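WZI (Escherichia coli, PDB 2YNK) is an outer membrane beta-barrel lectin that binds carbohydrate and takes part in the assembly of the group 1 capsule. Local coordinates at residues K42-S47 / V53-I58. Residues are numbered along the deposited sequence; the frame is centred on the assembly and turned at random.
Sequences KKAKPS and VVLARI
The puckered aliphatic ring of P46 meets L55 along the carbon rim farthest from its backbone: CG lies 3.7 Å from L55 CD1, while the neighbouring CB and CD each stay about 4.1 Å from that methyl, so the L55 CD1 methyl sits against the CG end of the ring. The two side chains cross at roughly a right angle. The flat guanidinium of R57 belongs to a different side of the helix; V54 CA lies 4.1 Å above the plane on one face, offset toward the rim, and R57 NE forms a salt bridge with OD2 of D13 in helix 8-19.

L55 reaches A44 with both branches, CD1 at 4.0 Å and CD2 at 4.2 Å from A44 CB. Its CD1 is anti to CA (chi2 -172°), which extends this branch outward from the helix to the loop. The setting is a helix-loop-helix hairpin: residues 42-47 leave helix 34-42 and lead into helix 49-65, all ahead of the 18-stranded antiparallel barrel. A44 suits this extended part of the loop because its lone methyl takes up little room beside the forked leucine, and P46 offers an apolar surface on a backbone whose phi is restrained by the ring. No hydrogen bond joins the segments, so apolar packing carries the contact at the protein surface. L55 also touches L41 and L17, from helices 34-42 and 8-19, while A44 touches I23.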
# COMPACT_ATOMS: atom_id res chain seq x y z
N LYS A 42 9.31 17.94 12.91
CA LYS A 42 9.71 18.99 13.84
C LYS A 42 10.89 18.58 14.71
O LYS A 42 11.55 19.45 15.29
CB LYS A 42 8.52 19.43 14.70
CG LYS A 42 7.53 20.26 13.91
CD LYS A 42 6.18 20.40 14.60
CE LYS A 42 5.13 21.00 13.67
NZ LYS A 42 3.87 21.36 14.40
N LYS A 43 11.16 17.28 14.80
CA LYS A 43 12.31 16.77 15.55
C LYS A 43 13.30 16.08 14.61
O LYS A 43 13.93 15.09 14.97
CB LYS A 43 11.86 15.84 16.69
CG LYS A 43 10.75 16.45 17.55
CD LYS A 43 11.03 16.41 19.05
CE LYS A 43 10.17 17.42 19.80
NZ LYS A 43 9.96 17.07 21.23
N ALA A 44 13.42 16.64 13.41
CA ALA A 44 14.27 16.09 12.36
C ALA A 44 15.71 16.53 12.57
O ALA A 44 15.99 17.72 12.75
CB ALA A 44 13.77 16.53 10.99
N LYS A 45 16.62 15.56 12.54
CA LYS A 45 18.04 15.82 12.70
C LYS A 45 18.79 15.45 11.41
O LYS A 45 19.29 14.33 11.27
CB LYS A 45 18.58 15.04 13.90
CG LYS A 45 18.04 15.56 15.24
CD LYS A 45 18.70 14.87 16.43
CE LYS A 45 18.13 15.38 17.76
NZ LYS A 45 18.89 14.87 18.94
N PRO A 46 18.83 16.39 10.45
CA PRO A 46 19.69 16.22 9.29
C PRO A 46 21.13 16.63 9.59
O PRO A 46 21.37 17.44 10.48
CB PRO A 46 19.08 17.17 8.26
CG PRO A 46 18.40 18.22 9.06
CD PRO A 46 17.95 17.56 10.33
N SER A 47 22.07 16.04 8.86
CA SER A 47 23.48 16.41 8.95
C SER A 47 24.19 16.48 7.59
O SER A 47 25.34 16.91 7.52
CB SER A 47 24.22 15.44 9.87
OG SER A 47 23.98 14.11 9.48
N VAL A 53 17.63 18.34 1.27
CA VAL A 53 16.90 18.22 0.01
C VAL A 53 15.67 17.31 0.15
O VAL A 53 14.56 17.69 -0.21
CB VAL A 53 17.81 17.67 -1.11
CG1 VAL A 53 16.99 17.29 -2.34
CG2 VAL A 53 18.88 18.68 -1.48
N VAL A 54 15.87 16.11 0.69
CA VAL A 54 14.75 15.21 0.90
C VAL A 54 13.74 15.83 1.85
O VAL A 54 12.56 15.91 1.52
CB VAL A 54 15.19 13.81 1.40
CG1 VAL A 54 13.98 12.95 1.69
CG2 VAL A 54 16.09 13.13 0.37
N LEU A 55 14.19 16.29 3.02
CA LEU A 55 13.31 16.96 3.99
C LEU A 55 12.37 18.00 3.37
O LEU A 55 11.17 18.01 3.65
CB LEU A 55 14.13 17.66 5.09
CG LEU A 55 14.50 16.83 6.32
CD1 LEU A 55 15.12 17.73 7.38
CD2 LEU A 55 13.29 16.10 6.89
N ALA A 56 12.92 18.89 2.55
CA ALA A 56 12.14 19.99 2.00
C ALA A 56 11.04 19.46 1.09
O ALA A 56 10.00 20.10 0.91
CB ALA A 56 13.05 20.96 1.24
N ARG A 57 11.29 18.28 0.52
CA ARG A 57 10.36 17.63 -0.41
C ARG A 57 9.09 17.16 0.28
O ARG A 57 8.02 17.21 -0.31
CB ARG A 57 11.07 16.47 -1.12
CG ARG A 57 11.02 16.54 -2.64
CD ARG A 57 12.36 16.18 -3.28
NE ARG A 57 12.81 14.84 -2.93
CZ ARG A 57 14.00 14.33 -3.24
NH1 ARG A 57 14.90 15.04 -3.92
NH2 ARG A 57 14.30 13.08 -2.87
N ILE A 58 9.20 16.72 1.54
CA ILE A 58 8.02 16.19 2.26
C ILE A 58 6.81 17.13 2.24
O ILE A 58 5.73 16.73 1.80
CB ILE A 58 8.34 15.83 3.72
CG1 ILE A 58 9.48 14.79 3.79
CG2 ILE A 58 7.10 15.32 4.43
CD1 ILE A 58 9.38 13.61 2.85